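Local coordinates for hypothetical protein Atu2648 (PDB 1ZCE) that is of unknown function but has an EVE domain, related to PUA and ASCH domains, and so may bind RNA or modified nucleic acid, at residues 34-39 with 118-123. Numbering follows the deposited sequence.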
ATOM      1  N   ASN A  34      11.497   9.374  -1.904  1.00  6.46           N
ATOM      2  CA  ASN A  34      12.286   8.260  -2.413  1.00  6.31           C
ATOM      3  C   ASN A  34      11.894   8.139  -3.882  1.00  5.19           C
ATOM      4  O   ASN A  34      10.710   8.021  -4.204  1.00  5.04           O
ATOM      5  CB  ASN A  34      11.927   6.987  -1.636  1.00  7.35           C
ATOM      6  CG  ASN A  34      12.659   5.759  -2.142  1.00  8.93           C
ATOM      7  OD1 ASN A  34      12.341   5.223  -3.203  1.00  8.86           O
ATOM      8  ND2 ASN A  34      13.649   5.308  -1.383  1.00 10.90           N
ATOM      9  N   TYR A  35      12.879   8.177  -4.773  1.00  5.89           N
ATOM     10  CA  TYR A  35      12.595   8.112  -6.202  1.00  6.41           C
ATOM     11  C   TYR A  35      11.870   6.850  -6.642  1.00  6.75           C
ATOM     12  O   TYR A  35      10.912   6.918  -7.409  1.00  6.12           O
ATOM     13  CB  TYR A  35      13.886   8.279  -7.004  1.00  7.66           C
ATOM     14  CG  TYR A  35      14.547   9.620  -6.791  1.00  9.24           C
ATOM     15  CD1 TYR A  35      15.804   9.715  -6.198  1.00  9.62           C
ATOM     16  CD2 TYR A  35      13.907  10.798  -7.165  1.00  9.56           C
ATOM     17  CE1 TYR A  35      16.407  10.950  -5.979  1.00 10.57           C
ATOM     18  CE2 TYR A  35      14.499  12.038  -6.949  1.00 10.80           C
ATOM     19  CZ  TYR A  35      15.750  12.107  -6.357  1.00 10.04           C
ATOM     20  OH  TYR A  35      16.338  13.333  -6.137  1.00 12.36           O
ATOM     21  N   GLN A  36      12.314   5.697  -6.159  1.00  5.89           N
ATOM     22  CA  GLN A  36      11.678   4.444  -6.541  1.00  6.94           C
ATOM     23  C   GLN A  36      10.229   4.372  -6.072  1.00  5.96           C
ATOM     24  O   GLN A  36       9.357   3.908  -6.807  1.00  5.88           O
ATOM     25  CB  GLN A  36      12.469   3.258  -5.990  1.00  9.07           C
ATOM     26  CG  GLN A  36      11.798   1.921  -6.237  1.00 14.18           C
ATOM     27  CD  GLN A  36      11.449   1.701  -7.695  1.00 19.14           C
ATOM     28  OE1 GLN A  36      10.530   0.948  -8.015  1.00 23.84           O
ATOM     29  NE2 GLN A  36      12.189   2.347  -8.589  1.00 21.97           N
ATOM     30  N   ALA A  37       9.976   4.814  -4.844  1.00  5.14           N
ATOM     31  CA  ALA A  37       8.618   4.805  -4.301  1.00  4.72           C
ATOM     32  C   ALA A  37       7.742   5.752  -5.125  1.00  4.32           C
ATOM     33  O   ALA A  37       6.594   5.432  -5.452  1.00  4.36           O
ATOM     34  CB  ALA A  37       8.633   5.231  -2.841  1.00  4.81           C
ATOM     35  N   ARG A  38       8.292   6.918  -5.450  1.00  3.80           N
ATOM     36  CA  ARG A  38       7.591   7.905  -6.258  1.00  4.65           C
ATOM     37  C   ARG A  38       7.270   7.303  -7.622  1.00  4.28           C
ATOM     38  O   ARG A  38       6.159   7.439  -8.130  1.00  4.36           O
ATOM     39  CB  ARG A  38       8.466   9.143  -6.454  1.00  4.88           C
ATOM     40  CG  ARG A  38       7.858  10.194  -7.369  1.00  6.01           C
ATOM     41  CD  ARG A  38       8.929  11.124  -7.926  1.00  5.95           C
ATOM     42  NE  ARG A  38       9.829  10.421  -8.836  1.00  6.98           N
ATOM     43  CZ  ARG A  38      10.874  10.979  -9.435  1.00  7.79           C
ATOM     44  NH1 ARG A  38      11.162  12.256  -9.222  1.00  9.91           N
ATOM     45  NH2 ARG A  38      11.625  10.258 -10.254  1.00  8.45           N
ATOM     46  N   ASN A  39       8.256   6.639  -8.217  1.00  3.74           N
ATOM     47  CA  ASN A  39       8.070   6.036  -9.525  1.00  5.48           C
ATOM     48  C   ASN A  39       7.046   4.914  -9.477  1.00  4.77           C
ATOM     49  O   ASN A  39       6.336   4.685 -10.453  1.00  4.96           O
ATOM     50  CB  ASN A  39       9.407   5.539 -10.081  1.00  6.40           C
ATOM     51  CG  ASN A  39      10.373   6.681 -10.386  1.00  7.20           C
ATOM     52  OD1 ASN A  39       9.979   7.849 -10.443  1.00  7.43           O
ATOM     53  ND2 ASN A  39      11.642   6.342 -10.594  1.00  7.97           N
HETATM   54  N   MSE A 118      14.431  -2.723   2.369  1.00 23.50           N
HETATM   55  CA  MSE A 118      14.455  -2.155   3.711  1.00 25.84           C
HETATM   56  C   MSE A 118      14.125  -0.665   3.764  1.00 24.60           C
HETATM   57  O   MSE A 118      13.885  -0.121   4.842  1.00 26.05           O
HETATM   58  CB  MSE A 118      15.831  -2.377   4.349  1.00 29.78           C
HETATM   59  CG  MSE A 118      16.196  -3.834   4.595  1.00 33.98           C
HETATM   60 SE   MSE A 118      14.969  -4.721   5.801  1.00 41.66          SE
HETATM   61  CE  MSE A 118      14.021  -5.796   4.514  1.00 35.80           C
ATOM     62  N   ARG A 119      14.104  -0.006   2.608  1.00 21.79           N
ATOM     63  CA  ARG A 119      13.840   1.431   2.568  1.00 19.36           C
ATOM     64  C   ARG A 119      12.757   1.900   1.602  1.00 16.78           C
ATOM     65  O   ARG A 119      12.598   3.101   1.382  1.00 17.85           O
ATOM     66  CB  ARG A 119      15.135   2.172   2.243  1.00 20.07           C
ATOM     67  CG  ARG A 119      16.202   2.066   3.315  1.00 21.82           C
ATOM     68  CD  ARG A 119      17.511   2.692   2.859  1.00 22.43           C
ATOM     69  NE  ARG A 119      17.295   3.915   2.089  1.00 23.85           N
ATOM     70  CZ  ARG A 119      17.340   3.978   0.762  1.00 24.99           C
ATOM     71  NH1 ARG A 119      17.127   5.131   0.140  1.00 26.12           N
ATOM     72  NH2 ARG A 119      17.612   2.889   0.056  1.00 25.54           N
ATOM     73  N   LEU A 120      12.011   0.968   1.027  1.00 13.05           N
ATOM     74  CA  LEU A 120      10.964   1.327   0.081  1.00  9.54           C
ATOM     75  C   LEU A 120       9.611   1.432   0.786  1.00  8.18           C
ATOM     76  O   LEU A 120       9.096   0.434   1.289  1.00  8.20           O
ATOM     77  CB  LEU A 120      10.906   0.281  -1.024  1.00 10.91           C
ATOM     78  CG  LEU A 120      10.067   0.689  -2.228  1.00 10.46           C
ATOM     79  CD1 LEU A 120      10.684   1.915  -2.893  1.00 11.10           C
ATOM     80  CD2 LEU A 120      10.000  -0.468  -3.209  1.00 12.81           C
ATOM     81  N   SER A 121       9.031   2.632   0.806  1.00  6.55           N
ATOM     82  CA  SER A 121       7.751   2.860   1.485  1.00  6.71           C
ATOM     83  C   SER A 121       6.523   2.550   0.635  1.00  5.13           C
ATOM     84  O   SER A 121       5.426   2.378   1.170  1.00  5.63           O
ATOM     85  CB  SER A 121       7.667   4.305   1.992  1.00  9.51           C
ATOM     86  OG  SER A 121       7.516   5.216   0.919  1.00 12.11           O
ATOM     87  N   VAL A 122       6.702   2.509  -0.682  1.00  3.95           N
ATOM     88  CA  VAL A 122       5.620   2.192  -1.616  1.00  4.36           C
ATOM     89  C   VAL A 122       6.240   1.128  -2.509  1.00  4.03           C
ATOM     90  O   VAL A 122       7.225   1.383  -3.215  1.00  5.04           O
ATOM     91  CB  VAL A 122       5.202   3.422  -2.430  1.00  3.15           C
ATOM     92  CG1 VAL A 122       4.042   3.060  -3.345  1.00  4.97           C
ATOM     93  CG2 VAL A 122       4.808   4.549  -1.495  1.00  5.14           C
ATOM     94  N   GLN A 123       5.652  -0.063  -2.478  1.00  4.15           N
ATOM     95  CA  GLN A 123       6.218  -1.206  -3.178  1.00  4.43           C
ATOM     96  C   GLN A 123       5.308  -1.990  -4.103  1.00  4.92           C
ATOM     97  O   GLN A 123       4.083  -1.926  -4.006  1.00  4.67           O
ATOM     98  CB  GLN A 123       6.745  -2.207  -2.138  1.00  7.33           C
ATOM     99  CG  GLN A 123       7.508  -1.597  -0.972  1.00  7.48           C
ATOM    100  CD  GLN A 123       7.762  -2.586   0.157  1.00  6.41           C
ATOM    101  OE1 GLN A 123       8.598  -2.339   1.025  1.00  8.78           O
ATOM    102  NE2 GLN A 123       7.033  -3.701   0.159  1.00  4.95           N
TER
HETATM  103  O   HOH W   1      15.044   6.884   0.815  1.00 25.35           O
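Ala-37 and Val-122 bring the two backbones closest, with their CA atoms 4.8 Å apart, where the first turn of helix 35-42 lies against the chain entering strand 122-125. No direct hydrogen bond crosses between the two segments. Ala-37, Leu-120 and Val-122 form the apolar part of the contact, with polar side chains around them. Ala-37 is buried, and its small methyl lets the strand come near: CB of Ala-37 lies 3.9 Å from CB of Val-122. Ser-121 adds its OG at the same methyl.

Leu-120 rests one methyl, CD1, on the start of the helix. Its CG stands anti to the backbone N (chi1 -167°), which carries that branch to the helix. CD1 of Leu-120 sits 3.5 Å from CG of Gln-36 and also touches the backbone N of Ala-37. It therefore packs beside the capping bond of the helix. Asn-34 is the N-cap. Its OD1 accepts from N of Ala-37 at 2.9 Å, with the donor tilted 19° from the carbonyl plane. This bond satisfies an amide of the first turn and fixes the rotation of the Asn-34 side chain. ND2 of Asn-34 lies 3.8 Å from NH1 of Arg-119, oblique to the guanidinium. The two side chains cross at about a right angle, with amide and guanidinium planes 43° apart. A water links them: it accepts from ND2 of Asn-34 at 3.0 Å and, weakly, from NH1 of Arg-119. This polar bridge lies at the more exposed end of the contact.

Val-32 touches both Ala-37 and Ser-121, while Met-41 and Met-44 pack on Val-122. Leu-120 also touches Ser-113 of helix 113-116. The contact thus sets helix 35-42 against the start of strand 122-125, an outermost strand of the mixed sheet that pairs antiparallel with strand 4-9.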